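PDB 1JMX: amine Dehydrogenase from Pseudomonas putida, which binds two hemes c covalently and, as the alpha chain of an amine dehydrogenase, probably passes electrons through them. Local coordinates for residues I147-Q150 with Q151-D155; P161-S164 with A165-E169; L407-G410 with Y411-A414. All blocks are in the same frame, centred on the assembly; numbering follows the deposited sequence.

Contact 1 (I147-Q150 with Q151-D155); sequences IALQ and QVVPD
V153 packs its CG2 methyl against the carbonyl oxygen of A148, 3.1 Å away, and its own backbone N is hydrogen-bonded to that same oxygen. This is the packed side of the contact, the face turned toward helices 94-100 and 116-129, and here one turn of helix 144-159 has widened. The bond from V153 N to A148 O spans five residues instead of four and measures 2.8 Å. One step earlier the oxygen of I147 is gripped twice. V152 N reaches it at 3.1 Å, lying in the carbonyl plane with an N-H...O angle of 164°, whereas Q151 N comes in at 2.8 Å, tilted out of that plane and more bent. A single acceptor thus serves both an ordinary four-residue bond and a longer five-residue one, which marks where the helix opens out. V152 keeps CG2 beside its backbone N, anti to its carbonyl carbon, and this turns the methyl back onto A148 CA at 3.8 Å. L149 CD2 meets V153 CG2 more loosely. V123 of helix 116-129 covers A148 and V153, while Q95 and T99 of helix 94-100 touch V152.

The glutamine side chains are looser. Q150 runs its extended chain outward, and Q151 folds at chi2 (77°), bringing NE2 back alongside I147, 3.9 Å from its CA, a plain van der Waals approach. P154 is solvent-exposed too, yet its ring presses closely on the turn before: CD sits where the amide hydrogen would be, 3.5 Å from L149 O, and CG lies 3.4 Å from Q150 O. Because proline N has no hydrogen to give, the helix kinks here. A pi-type turn directly ahead of a proline kink is the motif, in the heme-binding part of the chain, with V152 close to C100, a covalent attachment point of the second heme c.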
ATOM      1  N   ILE A 147     -14.057  17.520   5.591  1.00 13.18           N
ATOM      2  CA  ILE A 147     -13.259  17.961   4.450  1.00 14.59           C
ATOM      3  C   ILE A 147     -13.576  17.100   3.224  1.00 15.00           C
ATOM      4  O   ILE A 147     -13.760  17.611   2.116  1.00 16.22           O
ATOM      5  CB  ILE A 147     -11.732  17.862   4.790  1.00 14.77           C
ATOM      6  CG1 ILE A 147     -11.335  18.960   5.780  1.00 15.11           C
ATOM      7  CG2 ILE A 147     -10.879  17.935   3.543  1.00 16.52           C
ATOM      8  CD1 ILE A 147      -9.953  18.775   6.358  1.00 13.40           C
ATOM      9  N   ALA A 148     -13.663  15.791   3.433  1.00 14.17           N
ATOM     10  CA  ALA A 148     -13.936  14.860   2.346  1.00 14.11           C
ATOM     11  C   ALA A 148     -15.333  15.047   1.751  1.00 14.51           C
ATOM     12  O   ALA A 148     -15.511  14.974   0.540  1.00 16.46           O
ATOM     13  CB  ALA A 148     -13.738  13.427   2.824  1.00 11.29           C
ATOM     14  N   LEU A 149     -16.311  15.327   2.604  1.00 13.65           N
ATOM     15  CA  LEU A 149     -17.685  15.516   2.157  1.00 13.92           C
ATOM     16  C   LEU A 149     -17.962  16.908   1.598  1.00 13.88           C
ATOM     17  O   LEU A 149     -18.656  17.045   0.595  1.00 15.83           O
ATOM     18  CB  LEU A 149     -18.664  15.221   3.296  1.00 11.91           C
ATOM     19  CG  LEU A 149     -18.721  13.791   3.849  1.00 12.44           C
ATOM     20  CD1 LEU A 149     -19.627  13.739   5.066  1.00 12.65           C
ATOM     21  CD2 LEU A 149     -19.196  12.819   2.776  1.00 12.59           C
ATOM     22  N   GLN A 150     -17.407  17.930   2.239  1.00 15.03           N
ATOM     23  CA  GLN A 150     -17.631  19.309   1.820  1.00 16.48           C
ATOM     24  C   GLN A 150     -16.687  19.859   0.757  1.00 16.21           C
ATOM     25  O   GLN A 150     -17.092  20.680  -0.058  1.00 16.04           O
ATOM     26  CB  GLN A 150     -17.637  20.234   3.035  1.00 18.77           C
ATOM     27  CG  GLN A 150     -18.821  20.018   3.960  1.00 23.24           C
ATOM     28  CD  GLN A 150     -18.637  20.690   5.308  1.00 25.80           C
ATOM     29  OE1 GLN A 150     -18.876  20.082   6.352  1.00 27.84           O
ATOM     30  NE2 GLN A 150     -18.196  21.948   5.293  1.00 30.20           N
ATOM     31  N   GLN A 151     -15.432  19.429   0.776  1.00 16.67           N
ATOM     32  CA  GLN A 151     -14.456  19.901  -0.199  1.00 18.71           C
ATOM     33  C   GLN A 151     -14.213  18.913  -1.325  1.00 17.56           C
ATOM     34  O   GLN A 151     -14.348  19.255  -2.500  1.00 18.04           O
ATOM     35  CB  GLN A 151     -13.112  20.191   0.470  1.00 21.53           C
ATOM     36  CG  GLN A 151     -12.793  21.650   0.703  1.00 27.78           C
ATOM     37  CD  GLN A 151     -13.532  22.227   1.883  1.00 32.08           C
ATOM     38  OE1 GLN A 151     -14.286  23.196   1.740  1.00 36.85           O
ATOM     39  NE2 GLN A 151     -13.324  21.642   3.065  1.00 33.67           N
ATOM     40  N   VAL A 152     -13.866  17.686  -0.953  1.00 17.51           N
ATOM     41  CA  VAL A 152     -13.537  16.638  -1.915  1.00 16.27           C
ATOM     42  C   VAL A 152     -14.674  16.105  -2.779  1.00 15.69           C
ATOM     43  O   VAL A 152     -14.523  16.014  -3.996  1.00 16.19           O
ATOM     44  CB  VAL A 152     -12.800  15.459  -1.228  1.00 16.55           C
ATOM     45  CG1 VAL A 152     -12.322  14.447  -2.270  1.00 16.32           C
ATOM     46  CG2 VAL A 152     -11.617  15.977  -0.403  1.00 15.43           C
ATOM     47  N   VAL A 153     -15.805  15.755  -2.171  1.00 15.91           N
ATOM     48  CA  VAL A 153     -16.932  15.222  -2.941  1.00 14.58           C
ATOM     49  C   VAL A 153     -17.345  16.148  -4.097  1.00 15.04           C
ATOM     50  O   VAL A 153     -17.492  15.690  -5.223  1.00 15.77           O
ATOM     51  CB  VAL A 153     -18.145  14.854  -2.034  1.00 13.50           C
ATOM     52  CG1 VAL A 153     -19.371  14.541  -2.879  1.00 10.17           C
ATOM     53  CG2 VAL A 153     -17.793  13.658  -1.159  1.00 11.08           C
ATOM     54  N   PRO A 154     -17.528  17.460  -3.830  1.00 15.15           N
ATOM     55  CA  PRO A 154     -17.917  18.426  -4.866  1.00 16.24           C
ATOM     56  C   PRO A 154     -16.847  18.608  -5.957  1.00 16.89           C
ATOM     57  O   PRO A 154     -17.166  18.919  -7.100  1.00 17.62           O
ATOM     58  CB  PRO A 154     -18.104  19.714  -4.071  1.00 14.75           C
ATOM     59  CG  PRO A 154     -18.516  19.230  -2.736  1.00 14.73           C
ATOM     60  CD  PRO A 154     -17.568  18.101  -2.504  1.00 14.98           C
ATOM     61  N   ASP A 155     -15.581  18.444  -5.585  1.00 17.69           N
ATOM     62  CA  ASP A 155     -14.476  18.577  -6.531  1.00 18.27           C
ATOM     63  C   ASP A 155     -14.457  17.338  -7.421  1.00 16.72           C
ATOM     64  O   ASP A 155     -14.348  17.445  -8.638  1.00 17.51           O
ATOM     65  CB  ASP A 155     -13.139  18.727  -5.776  1.00 20.54           C
ATOM     66  CG  ASP A 155     -11.962  19.033  -6.702  1.00 25.11           C
ATOM     67  OD1 ASP A 155     -10.931  18.318  -6.629  1.00 26.17           O
ATOM     68  OD2 ASP A 155     -12.059  20.001  -7.492  1.00 27.99           O
TER

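Contact 2 (P161-S164 with A165-E169); sequences PLES and AAWAE
S164 and W167 meet at the start of helix 165-173, with the serine hydroxyl pointing at the first turn and the indole swung away from it. In S164 the hydroxyl sits between the backbone N and the carbonyl carbon (chi1 67°), and from there OG lies 3.3 Å from W167 N, a weak but fairly straight bond. OG also rests 3.6 Å from W167 CB, so the root of the tryptophan side chain, not its ring, is what touches the serine. Outside the two segments the same hydroxyl is hydrogen-bonded to E74, its stronger polar partner.

E163 approaches the ring itself. Its chain bends at chi2 and crosses the tryptophan side chain at about a right angle, the carboxylate and indole planes standing 69° apart. OE2 arrives at the edge of the ring, near its plane, 4.0 Å from W167 CD1. That oxygen also takes a weak 3.1 Å bond from S164 N, so the carboxylate folds back over the backbone just ahead of the helix.

S164 is the N-cap residue, right before the helix, its OG taking the N-H of W167, one of the backbone groups that the first turn cannot satisfy from within. The main chain supplies the next link, A168 N bonding to S164 O at 3.3 Å. The A168 methyl lies beyond that oxygen, 3.7 Å away.

W167 holds CG anti to its backbone N, which carries the indole off the capping serine into a buried position where R31 makes a cation-pi contact with it. R31 also donates a hydrogen bond to L162 O, and the L162 side chain lies near Q30 and R114, both residues of the first heme c site.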
ATOM      1  N   PRO A 161     -17.527  13.809 -13.506  1.00 16.71           N
ATOM      2  CA  PRO A 161     -18.990  13.692 -13.517  1.00 16.49           C
ATOM      3  C   PRO A 161     -19.522  12.510 -14.307  1.00 16.88           C
ATOM      4  O   PRO A 161     -18.902  12.067 -15.270  1.00 18.12           O
ATOM      5  CB  PRO A 161     -19.417  15.003 -14.163  1.00 16.76           C
ATOM      6  CG  PRO A 161     -18.356  15.207 -15.185  1.00 16.53           C
ATOM      7  CD  PRO A 161     -17.093  14.879 -14.422  1.00 16.68           C
ATOM      8  N   LEU A 162     -20.699  12.036 -13.919  1.00 17.39           N
ATOM      9  CA  LEU A 162     -21.347  10.913 -14.588  1.00 19.38           C
ATOM     10  C   LEU A 162     -21.620  11.280 -16.046  1.00 21.05           C
ATOM     11  O   LEU A 162     -21.352  10.500 -16.954  1.00 20.71           O
ATOM     12  CB  LEU A 162     -22.658  10.577 -13.876  1.00 18.62           C
ATOM     13  CG  LEU A 162     -23.189   9.142 -13.904  1.00 18.75           C
ATOM     14  CD1 LEU A 162     -24.294   8.994 -14.916  1.00 20.63           C
ATOM     15  CD2 LEU A 162     -22.065   8.151 -14.151  1.00 18.72           C
ATOM     16  N   GLU A 163     -22.139  12.483 -16.265  1.00 23.06           N
ATOM     17  CA  GLU A 163     -22.424  12.934 -17.621  1.00 25.02           C
ATOM     18  C   GLU A 163     -21.396  13.914 -18.160  1.00 22.94           C
ATOM     19  O   GLU A 163     -20.909  14.793 -17.451  1.00 22.85           O
ATOM     20  CB  GLU A 163     -23.837  13.519 -17.735  1.00 27.70           C
ATOM     21  CG  GLU A 163     -24.763  12.703 -18.681  1.00 34.76           C
ATOM     22  CD  GLU A 163     -24.338  12.730 -20.170  1.00 37.48           C
ATOM     23  OE1 GLU A 163     -24.977  13.482 -20.950  1.00 39.06           O
ATOM     24  OE2 GLU A 163     -23.400  11.979 -20.568  1.00 36.65           O
ATOM     25  N   SER A 164     -21.060  13.722 -19.427  1.00 22.33           N
ATOM     26  CA  SER A 164     -20.102  14.562 -20.123  1.00 22.04           C
ATOM     27  C   SER A 164     -20.382  14.437 -21.616  1.00 20.83           C
ATOM     28  O   SER A 164     -20.986  13.458 -22.062  1.00 19.12           O
ATOM     29  CB  SER A 164     -18.665  14.112 -19.810  1.00 21.82           C
ATOM     30  OG  SER A 164     -18.390  12.833 -20.360  1.00 22.31           O
ATOM     31  N   ALA A 165     -19.954  15.436 -22.377  1.00 20.97           N
ATOM     32  CA  ALA A 165     -20.154  15.430 -23.818  1.00 22.48           C
ATOM     33  C   ALA A 165     -19.385  14.269 -24.443  1.00 22.94           C
ATOM     34  O   ALA A 165     -19.874  13.605 -25.354  1.00 23.93           O
ATOM     35  CB  ALA A 165     -19.689  16.756 -24.409  1.00 23.68           C
ATOM     36  N   ALA A 166     -18.198  14.008 -23.899  1.00 23.32           N
ATOM     37  CA  ALA A 166     -17.321  12.938 -24.365  1.00 22.73           C
ATOM     38  C   ALA A 166     -17.992  11.570 -24.369  1.00 22.61           C
ATOM     39  O   ALA A 166     -17.891  10.817 -25.340  1.00 23.38           O
ATOM     40  CB  ALA A 166     -16.066  12.901 -23.502  1.00 22.79           C
ATOM     41  N   TRP A 167     -18.659  11.245 -23.267  1.00 22.18           N
ATOM     42  CA  TRP A 167     -19.348   9.972 -23.140  1.00 21.12           C
ATOM     43  C   TRP A 167     -20.554   9.890 -24.066  1.00 20.98           C
ATOM     44  O   TRP A 167     -20.835   8.840 -24.643  1.00 21.22           O
ATOM     45  CB  TRP A 167     -19.795   9.757 -21.692  1.00 19.76           C
ATOM     46  CG  TRP A 167     -20.564   8.494 -21.493  1.00 17.75           C
ATOM     47  CD1 TRP A 167     -21.752   8.355 -20.843  1.00 17.96           C
ATOM     48  CD2 TRP A 167     -20.204   7.186 -21.960  1.00 18.19           C
ATOM     49  NE1 TRP A 167     -22.157   7.043 -20.873  1.00 17.14           N
ATOM     50  CE2 TRP A 167     -21.228   6.303 -21.553  1.00 17.25           C
ATOM     51  CE3 TRP A 167     -19.114   6.676 -22.686  1.00 17.49           C
ATOM     52  CZ2 TRP A 167     -21.199   4.934 -21.845  1.00 16.61           C
ATOM     53  CZ3 TRP A 167     -19.085   5.315 -22.978  1.00 18.27           C
ATOM     54  CH2 TRP A 167     -20.125   4.459 -22.556  1.00 18.42           C
ATOM     55  N   ALA A 168     -21.280  10.998 -24.178  1.00 22.26           N
ATOM     56  CA  ALA A 168     -22.470  11.067 -25.024  1.00 24.80           C
ATOM     57  C   ALA A 168     -22.094  10.868 -26.489  1.00 25.76           C
ATOM     58  O   ALA A 168     -22.729  10.085 -27.207  1.00 26.27           O
ATOM     59  CB  ALA A 168     -23.169  12.420 -24.834  1.00 23.78           C
ATOM     60  N   GLU A 169     -21.042  11.568 -26.915  1.00 27.38           N
ATOM     61  CA  GLU A 169     -20.549  11.498 -28.285  1.00 28.64           C
ATOM     62  C   GLU A 169     -19.822  10.206 -28.585  1.00 27.83           C
ATOM     63  O   GLU A 169     -19.644   9.843 -29.749  1.00 29.02           O
ATOM     64  CB  GLU A 169     -19.667  12.702 -28.589  1.00 31.93           C
ATOM     65  CG  GLU A 169     -20.492  13.954 -28.845  1.00 38.55           C
ATOM     66  CD  GLU A 169     -19.660  15.218 -28.957  1.00 42.23           C
ATOM     67  OE1 GLU A 169     -19.961  16.188 -28.214  1.00 44.27           O
ATOM     68  OE2 GLU A 169     -18.727  15.252 -29.799  1.00 46.08           O
TER

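Contact 3 (L407-G410 with Y411-A414); sequences LRIG and YLPA
The guanidinium of R408 stands over a face of the Y411 ring in a cation-pi contact, CZ lying 5.0 Å from the ring centroid and 23° off its normal. The two planes are 75° apart, so the guanidinium does not stack flat but turns an edge to the tyrosine, with NH1 3.7 Å from Y411 CE2. R408 starts extended, CG anti to the backbone N, then bends at chi3 to bring this edge over the ring. NH1 is also held by a salt bridge to E396 of the neighbouring strand, and the ring of H189 meets that of Y411 at a slant.

On the opposite side of the backbone, I409 and L412 pack methyl to methyl, CG2 to CD2 at 4.2 Å, both touching F293 and Y362. Residues three apart fall on one side here because I409 takes up a helix-like backbone and G410 follows with a positive phi of 151°, angles that would push a CB against the preceding carbonyl oxygen. I409 and G410 both bond to the backbone of A397, two residues facing one. That is a beta bulge, set in the hairpin of strands 391-400 and 406-420, in the part assigned to alpha-subunit domain IV.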
ATOM      1  N   LEU A 407      20.649  16.098 -27.799  1.00 25.70           N
ATOM      2  CA  LEU A 407      20.227  15.060 -28.722  1.00 25.14           C
ATOM      3  C   LEU A 407      20.040  13.763 -27.942  1.00 23.95           C
ATOM      4  O   LEU A 407      20.973  13.298 -27.293  1.00 23.47           O
ATOM      5  CB  LEU A 407      21.343  14.864 -29.758  1.00 24.16           C
ATOM      6  CG  LEU A 407      21.215  14.255 -31.161  1.00 24.39           C
ATOM      7  CD1 LEU A 407      22.439  13.365 -31.397  1.00 23.23           C
ATOM      8  CD2 LEU A 407      19.936  13.469 -31.363  1.00 23.38           C
ATOM      9  N   ARG A 408      18.828  13.215 -27.941  1.00 23.69           N
ATOM     10  CA  ARG A 408      18.608  11.942 -27.269  1.00 22.95           C
ATOM     11  C   ARG A 408      18.982  10.873 -28.297  1.00 21.19           C
ATOM     12  O   ARG A 408      18.350  10.761 -29.347  1.00 20.52           O
ATOM     13  CB  ARG A 408      17.152  11.765 -26.819  1.00 24.52           C
ATOM     14  CG  ARG A 408      16.943  10.465 -26.014  1.00 26.98           C
ATOM     15  CD  ARG A 408      15.542  10.347 -25.431  1.00 30.11           C
ATOM     16  NE  ARG A 408      14.767   9.249 -26.015  1.00 34.21           N
ATOM     17  CZ  ARG A 408      14.770   7.994 -25.569  1.00 35.59           C
ATOM     18  NH1 ARG A 408      15.510   7.656 -24.524  1.00 38.42           N
ATOM     19  NH2 ARG A 408      14.053   7.062 -26.181  1.00 37.45           N
ATOM     20  N   ILE A 409      20.070  10.161 -28.026  1.00 20.71           N
ATOM     21  CA  ILE A 409      20.547   9.117 -28.913  1.00 20.05           C
ATOM     22  C   ILE A 409      19.605   7.922 -28.863  1.00 20.41           C
ATOM     23  O   ILE A 409      19.058   7.511 -29.885  1.00 20.13           O
ATOM     24  CB  ILE A 409      21.992   8.659 -28.539  1.00 20.49           C
ATOM     25  CG1 ILE A 409      23.035   9.706 -28.956  1.00 21.29           C
ATOM     26  CG2 ILE A 409      22.339   7.367 -29.250  1.00 19.10           C
ATOM     27  CD1 ILE A 409      22.913  11.034 -28.294  1.00 23.03           C
ATOM     28  N   GLY A 410      19.430   7.366 -27.666  1.00 20.20           N
ATOM     29  CA  GLY A 410      18.562   6.216 -27.493  1.00 19.07           C
ATOM     30  C   GLY A 410      19.044   5.382 -26.329  1.00 19.66           C
ATOM     31  O   GLY A 410      19.727   5.885 -25.444  1.00 19.43           O
ATOM     32  N   TYR A 411      18.688   4.105 -26.321  1.00 20.18           N
ATOM     33  CA  TYR A 411      19.101   3.205 -25.249  1.00 21.04           C
ATOM     34  C   TYR A 411      20.335   2.435 -25.696  1.00 21.30           C
ATOM     35  O   TYR A 411      20.234   1.528 -26.523  1.00 22.37           O
ATOM     36  CB  TYR A 411      17.975   2.229 -24.908  1.00 21.66           C
ATOM     37  CG  TYR A 411      16.747   2.876 -24.301  1.00 22.79           C
ATOM     38  CD1 TYR A 411      15.466   2.488 -24.696  1.00 23.60           C
ATOM     39  CD2 TYR A 411      16.864   3.839 -23.297  1.00 23.45           C
ATOM     40  CE1 TYR A 411      14.331   3.040 -24.106  1.00 24.74           C
ATOM     41  CE2 TYR A 411      15.736   4.397 -22.696  1.00 22.63           C
ATOM     42  CZ  TYR A 411      14.475   3.992 -23.107  1.00 24.17           C
ATOM     43  OH  TYR A 411      13.355   4.549 -22.536  1.00 26.22           O
ATOM     44  N   LEU A 412      21.495   2.798 -25.147  1.00 21.44           N
ATOM     45  CA  LEU A 412      22.758   2.154 -25.503  1.00 20.77           C
ATOM     46  C   LEU A 412      23.167   1.055 -24.536  1.00 20.92           C
ATOM     47  O   LEU A 412      22.911   1.146 -23.338  1.00 21.39           O
ATOM     48  CB  LEU A 412      23.879   3.195 -25.598  1.00 19.70           C
ATOM     49  CG  LEU A 412      23.779   4.252 -26.702  1.00 20.27           C
ATOM     50  CD1 LEU A 412      25.042   5.087 -26.733  1.00 20.33           C
ATOM     51  CD2 LEU A 412      23.583   3.579 -28.035  1.00 21.01           C
ATOM     52  N   PRO A 413      23.814  -0.005 -25.051  1.00 20.96           N
ATOM     53  CA  PRO A 413      24.265  -1.127 -24.223  1.00 20.86           C
ATOM     54  C   PRO A 413      25.229  -0.660 -23.134  1.00 20.88           C
ATOM     55  O   PRO A 413      26.019   0.266 -23.336  1.00 21.32           O
ATOM     56  CB  PRO A 413      24.941  -2.051 -25.238  1.00 21.19           C
ATOM     57  CG  PRO A 413      25.402  -1.107 -26.317  1.00 22.13           C
ATOM     58  CD  PRO A 413      24.209  -0.205 -26.458  1.00 21.04           C
ATOM     59  N   ALA A 414      25.148  -1.294 -21.971  1.00 21.00           N
ATOM     60  CA  ALA A 414      25.997  -0.910 -20.860  1.00 20.03           C
ATOM     61  C   ALA A 414      26.209  -2.009 -19.844  1.00 19.79           C
ATOM     62  O   ALA A 414      25.578  -3.063 -19.886  1.00 20.34           O
ATOM     63  CB  ALA A 414      25.401   0.309 -20.164  1.00 21.71           C
TER

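Following the chain from the N terminus, contact 1 comes first, inside helix 144-159, which packs on helices 94-100 and 116-129. Contact 2 follows, joining the loop after that helix to helix 165-173. The two are in series, their nearest atoms about 7 Å apart, both in the heme-binding part of the chain. Contact 3 comes much later, in a strand paired with 391-400 in the part assigned to alpha-subunit domain IV. Its centre is about 46 Å from that of contact 1 and about 42 Å from that of contact 2, on the opposite side of the chain's centre from contact 2. Each contact joins immediate neighbours in sequence, so none closes a long loop, nests or crosses.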